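Local coordinates for protein Ta0487 (Thermoplasma acidophilum, PDB 3KBQ) that is of unknown function but belongs to the CinA family, this piece being a probable molybdopterin-binding domain of the longer protein, at residues Glu82-Ala85 / Lys86-Gly89; Ala100-Lys103 / Lys104-Gln108; Lys155-Glu158 / Ala159-Ala163. One frame throughout, in Å; residues are numbered along the deposited sequence.

Contact 1. Residues Glu82-Ala85 / Lys86-Gly89; sequences EGFA and KCIG
A Schellman motif closes helix 80-87, and Phe-84 and Ile-88 meet across its last turn in the probable molybdopterin-binding domain. The helical pattern runs on through the bonds from Lys-86 N to Glu-82 O (3.0 Å) and from Cys-87 N to Gly-83 O (3.1 Å). At Ile-88 N the hydrogen is shared: a bent bond to Phe-84 O (3.2 Å, N-H...O 143°) is joined by a weak one to Ala-85 O. Gly-89 then leaves the helix with positive phi, and its N bonds back to Lys-86 O at 3.1 Å. Phe-84 stands with CG anti to its backbone N (chi1 177°), which carries the ring along the helix toward Ile-88. There Ile-88 CG1 lies over one face, displaced toward the rim, while its CD1 reaches Phe-84 CE2 at 3.6 Å and its CG2 approaches CE1 and CZ. Outside the turn, the ring of Phe-56 meets that of Phe-84 edge to face, and strands 137-142 and 145-150 also pack against Phe-84, joining this helix end to the central sheet. Arg-57 NH1 binds Cys-87 O. Cys-87 makes an oblique sulfur-aromatic contact, with SG 5.2 Å from the centroid of the Phe-84 ring and 44° off its normal.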
# COMPACT_ATOMS: atom_id res chain seq x y z
N GLU B 82 -18.05 7.12 0.52
CA GLU B 82 -18.91 6.63 -0.55
C GLU B 82 -18.35 5.33 -1.15
O GLU B 82 -19.10 4.41 -1.47
CB GLU B 82 -19.07 7.70 -1.64
CG GLU B 82 -20.11 7.34 -2.71
CD GLU B 82 -20.33 8.45 -3.76
OE1 GLU B 82 -19.73 9.56 -3.67
OE2 GLU B 82 -21.08 8.19 -4.71
N GLY B 83 -17.04 5.29 -1.38
CA GLY B 83 -16.41 4.05 -1.88
C GLY B 83 -16.65 2.88 -0.93
O GLY B 83 -16.92 1.77 -1.37
N PHE B 84 -16.50 3.13 0.36
CA PHE B 84 -16.78 2.13 1.38
C PHE B 84 -18.25 1.67 1.37
O PHE B 84 -18.49 0.47 1.37
CB PHE B 84 -16.44 2.60 2.79
CG PHE B 84 -16.80 1.60 3.85
CD1 PHE B 84 -16.04 0.44 3.99
CD2 PHE B 84 -17.91 1.79 4.67
CE1 PHE B 84 -16.38 -0.54 4.97
CE2 PHE B 84 -18.26 0.81 5.66
CZ PHE B 84 -17.47 -0.34 5.80
N ALA B 85 -19.20 2.60 1.36
CA ALA B 85 -20.65 2.27 1.25
C ALA B 85 -20.97 1.37 0.06
O ALA B 85 -21.71 0.38 0.18
CB ALA B 85 -21.48 3.53 1.12
N LYS B 86 -20.41 1.74 -1.09
CA LYS B 86 -20.68 1.04 -2.34
C LYS B 86 -20.16 -0.36 -2.20
O LYS B 86 -20.80 -1.34 -2.58
CB LYS B 86 -19.96 1.73 -3.50
CG LYS B 86 -20.23 1.12 -4.85
CD LYS B 86 -19.23 1.68 -5.90
CE LYS B 86 -19.71 1.33 -7.29
NZ LYS B 86 -19.56 2.53 -8.13
N CYS B 87 -18.98 -0.49 -1.62
CA CYS B 87 -18.41 -1.81 -1.60
C CYS B 87 -19.09 -2.76 -0.60
O CYS B 87 -18.99 -3.96 -0.77
CB CYS B 87 -16.91 -1.75 -1.45
SG CYS B 87 -16.39 -1.73 0.28
N ILE B 88 -19.79 -2.24 0.40
CA ILE B 88 -20.58 -3.14 1.28
C ILE B 88 -22.05 -3.19 0.86
O ILE B 88 -22.88 -3.85 1.52
CB ILE B 88 -20.48 -2.80 2.81
CG1 ILE B 88 -20.90 -1.35 3.09
CG2 ILE B 88 -19.08 -3.06 3.34
CD1 ILE B 88 -21.17 -1.08 4.57
N GLY B 89 -22.39 -2.51 -0.22
CA GLY B 89 -23.75 -2.59 -0.73
C GLY B 89 -24.76 -1.73 -0.01
O GLY B 89 -25.97 -2.00 -0.07

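Contact 2. Residues Ala100-Lys103 / Lys104-Gln108; sequences AMIK and KKYGQ
Tyr-106 lies alongside Ile-102, one helical turn earlier, and the two side chains point the same way. Its CG sits beside the backbone N (chi1 -82°), and from there the ring runs past the carbonyl of Ile-102. Tyr-106 CB is 3.7 Å from Ile-102 O. Beyond CG, the ring presents its edge to this oxygen, which lies near the ring plane with Tyr-106 CD2 3.3 Å from Ile-102 O. Tyr-106 CD2 also touches Ile-102 CG2 at 3.7 Å, and Tyr-106 CE2 follows at 3.9 Å from Ile-102 CG2. At the tip, OH makes a weak hydrogen bond with Thr-134 OG1, while Pro-74 touches the side chain from a loop. Ile-102 itself is buried against Leu-111 and Met-118. The same Ile-102 O also accepts the N-H of Tyr-106, with Tyr-106 N at 3.0 Å. One residue on, Lys-103 O takes two weak bonds, a strongly bent one from Tyr-106 N and a straighter one from Gln-108 N (3.3 Å, 160°). Gly-107, with positive phi, turns the chain between these donors, and its N bonds to Lys-104 O at 3.2 Å. This pattern, with Gln-108 N reaching back five residues, is the Schellman motif ending helix 96-106.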
# COMPACT_ATOMS: atom_id res chain seq x y z
N ALA B 100 -25.32 18.12 12.41
CA ALA B 100 -25.21 19.05 13.54
C ALA B 100 -23.75 19.35 13.97
O ALA B 100 -23.38 20.51 14.11
CB ALA B 100 -26.04 18.55 14.74
N MET B 101 -22.92 18.31 14.15
CA MET B 101 -21.48 18.51 14.44
C MET B 101 -20.90 19.52 13.43
O MET B 101 -20.33 20.56 13.80
CB MET B 101 -20.69 17.19 14.36
CG MET B 101 -21.31 15.92 15.05
SD MET B 101 -20.23 14.43 15.38
CE MET B 101 -19.42 14.07 13.84
N ILE B 102 -21.09 19.22 12.14
CA ILE B 102 -20.51 20.01 11.06
C ILE B 102 -20.91 21.49 11.00
O ILE B 102 -20.04 22.38 10.87
CB ILE B 102 -20.69 19.30 9.70
CG1 ILE B 102 -19.85 18.00 9.72
CG2 ILE B 102 -20.22 20.23 8.55
CD1 ILE B 102 -20.34 16.89 8.84
N LYS B 103 -22.21 21.76 11.09
CA LYS B 103 -22.75 23.13 11.09
C LYS B 103 -22.20 23.97 12.26
O LYS B 103 -21.89 25.15 12.10
CB LYS B 103 -24.28 23.12 11.17
CG LYS B 103 -24.96 22.79 9.86
CD LYS B 103 -26.45 22.49 10.07
CE LYS B 103 -27.11 22.28 8.71
NZ LYS B 103 -28.54 21.87 8.83
N LYS B 104 -22.10 23.32 13.42
CA LYS B 104 -21.52 23.95 14.60
C LYS B 104 -20.08 24.34 14.31
O LYS B 104 -19.68 25.46 14.58
CB LYS B 104 -21.60 22.99 15.78
CG LYS B 104 -21.92 23.67 17.10
CD LYS B 104 -22.96 24.81 16.91
CE LYS B 104 -23.65 25.21 18.21
NZ LYS B 104 -22.65 25.43 19.30
N LYS B 105 -19.31 23.44 13.70
CA LYS B 105 -17.91 23.73 13.39
C LYS B 105 -17.74 24.89 12.42
O LYS B 105 -16.79 25.67 12.52
CB LYS B 105 -17.21 22.50 12.83
CG LYS B 105 -16.77 21.53 13.90
CD LYS B 105 -16.20 20.28 13.27
CE LYS B 105 -15.64 19.33 14.33
NZ LYS B 105 -14.24 19.72 14.76
N TYR B 106 -18.66 25.00 11.47
CA TYR B 106 -18.53 26.03 10.46
C TYR B 106 -19.25 27.33 10.84
O TYR B 106 -19.19 28.30 10.09
CB TYR B 106 -19.04 25.53 9.10
CG TYR B 106 -18.03 24.70 8.33
CD1 TYR B 106 -17.00 25.32 7.63
CD2 TYR B 106 -18.11 23.30 8.31
CE1 TYR B 106 -16.06 24.57 6.92
CE2 TYR B 106 -17.16 22.53 7.61
CZ TYR B 106 -16.15 23.18 6.92
OH TYR B 106 -15.23 22.47 6.20
N GLY B 107 -19.93 27.33 11.99
CA GLY B 107 -20.74 28.46 12.43
C GLY B 107 -21.67 29.00 11.36
O GLY B 107 -21.89 30.21 11.24
N GLN B 108 -22.25 28.09 10.58
CA GLN B 108 -23.04 28.45 9.41
C GLN B 108 -24.16 27.41 9.18
O GLN B 108 -23.91 26.19 9.25
CB GLN B 108 -22.11 28.60 8.18
CG GLN B 108 -22.77 28.68 6.80
CD GLN B 108 -23.49 29.99 6.53
OE1 GLN B 108 -22.90 30.97 6.05
NE2 GLN B 108 -24.80 30.02 6.80

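Contact 3. Residues Lys155-Glu158 / Ala159-Ala163; sequences KEME and ALLKA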
# COMPACT_ATOMS: atom_id res chain seq x y z
N LYS B 155 -2.51 15.00 12.02
CA LYS B 155 -2.89 15.39 13.37
C LYS B 155 -4.32 14.91 13.71
O LYS B 155 -4.60 14.47 14.83
CB LYS B 155 -2.73 16.90 13.52
CG LYS B 155 -3.07 17.44 14.88
CD LYS B 155 -3.02 18.96 14.81
CE LYS B 155 -3.14 19.56 16.20
NZ LYS B 155 -1.88 19.32 16.98
N GLU B 156 -5.22 14.97 12.73
CA GLU B 156 -6.59 14.51 12.94
C GLU B 156 -6.62 12.98 13.01
O GLU B 156 -7.31 12.40 13.86
CB GLU B 156 -7.48 15.00 11.78
CG GLU B 156 -7.50 16.52 11.66
CD GLU B 156 -8.35 16.99 10.47
OE1 GLU B 156 -9.38 16.35 10.10
OE2 GLU B 156 -7.97 18.01 9.90
N MET B 157 -5.89 12.33 12.10
CA MET B 157 -5.93 10.87 11.98
C MET B 157 -5.48 10.34 13.35
O MET B 157 -6.19 9.51 13.96
CB MET B 157 -5.03 10.37 10.83
CG MET B 157 -4.89 8.81 10.66
SD MET B 157 -3.84 8.01 11.93
CE MET B 157 -2.25 8.69 11.40
N GLU B 158 -4.37 10.88 13.87
CA GLU B 158 -3.74 10.39 15.10
C GLU B 158 -4.61 10.66 16.33
O GLU B 158 -4.77 9.77 17.18
CB GLU B 158 -2.33 10.93 15.28
CG GLU B 158 -1.44 10.57 14.06
CD GLU B 158 -0.05 11.23 14.08
OE1 GLU B 158 0.30 11.89 15.06
OE2 GLU B 158 0.71 11.03 13.10
N ALA B 159 -5.23 11.84 16.37
CA ALA B 159 -6.15 12.17 17.44
C ALA B 159 -7.32 11.19 17.49
O ALA B 159 -7.64 10.66 18.54
CB ALA B 159 -6.65 13.60 17.31
N LEU B 160 -7.95 10.94 16.36
CA LEU B 160 -9.12 10.05 16.32
C LEU B 160 -8.76 8.57 16.59
O LEU B 160 -9.49 7.83 17.28
CB LEU B 160 -9.81 10.18 14.96
CG LEU B 160 -10.73 11.39 14.70
CD1 LEU B 160 -10.79 11.64 13.24
CD2 LEU B 160 -12.12 11.12 15.13
N LEU B 161 -7.62 8.13 16.06
CA LEU B 161 -7.19 6.76 16.29
C LEU B 161 -6.97 6.52 17.78
O LEU B 161 -7.43 5.50 18.34
CB LEU B 161 -5.94 6.43 15.43
CG LEU B 161 -5.54 4.96 15.42
CD1 LEU B 161 -6.72 4.10 15.02
CD2 LEU B 161 -4.32 4.74 14.44
N LYS B 162 -6.30 7.48 18.43
CA LYS B 162 -6.14 7.45 19.89
C LYS B 162 -7.45 7.47 20.69
O LYS B 162 -7.58 6.73 21.65
CB LYS B 162 -5.10 8.49 20.35
CG LYS B 162 -3.68 7.92 20.15
CD LYS B 162 -2.52 8.86 20.42
CE LYS B 162 -2.13 9.62 19.16
NZ LYS B 162 -2.94 10.86 19.06
N ALA B 163 -8.42 8.27 20.28
CA ALA B 163 -9.76 8.27 20.87
C ALA B 163 -10.54 6.94 20.70
O ALA B 163 -11.49 6.67 21.45
CB ALA B 163 -10.57 9.42 20.31
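Ala-159 begins the second half of this helical stretch with its N bonded to Lys-155 O at 3.1 Å. The donor stands 36° above the plane of that carbonyl, and Ala-159 CB also leans on the same oxygen. Leu-160 follows with a straighter bond from its N to Glu-156 O (3.0 Å, N-H...O 169°). Leu-160 CD1 folds back to 3.6 Å from Glu-156 O, the oxygen that its own N-H uses, and Leu-160 is buried against Pro-151 and Leu-150. The carboxylate of Glu-156 is held elsewhere, by a hydrogen bond from Asn-130 ND2 to OE1. Leu-161 N binds Met-157 O at 2.9 Å, nearly along the C=O axis. With CG anti to the backbone N, the leucine extends beside Met-157, and Leu-161 CD2 comes to a loose 4.2 Å from Met-157 SD. The methionine chain, bent at both chi2 and chi3, is buried against Phe-27 and Ile-28 of helix 23-34 as well as Leu-150. Lys-162 gives Glu-158 O two donors: its N at 3.0 Å and, weakly, its NZ at 2.8 Å. The second is possible because the lysine chain curls back at chi3 (-90°) and chi4, bringing CE and NZ over the carbonyl; Lys-162 NZ stays 5.2 Å from Glu-158 OE1, too far for a salt bridge. Ala-163 continues the helix by bonding through N to Ala-159 O. These i to i+4 bonds make a regular amphipathic alpha-helix, its apolar side packed on strand 145-150 and helix 23-34 of an alpha/beta domain.

Overall arrangement
The three contacts follow one another along the chain without touching. Contacts 1 and 2 both close a helix with a Schellman motif, at Gly-89 and Gly-107, whereas contact 3 lies within the continuous helix 154-163. Contacts 1 and 3 sit on opposite sides of the chain's centre, their own centres 23 Å apart, and both pack against strand 145-150 of the mixed sheet. Contact 2 is more peripheral, its centre about 20 Å from that of the chain. It comes nearest contact 3, with about 8 Å between nearest atoms, and Asn-130 links the two: its O accepts Lys-105 NZ, while its ND2 donates to Glu-156 OE1.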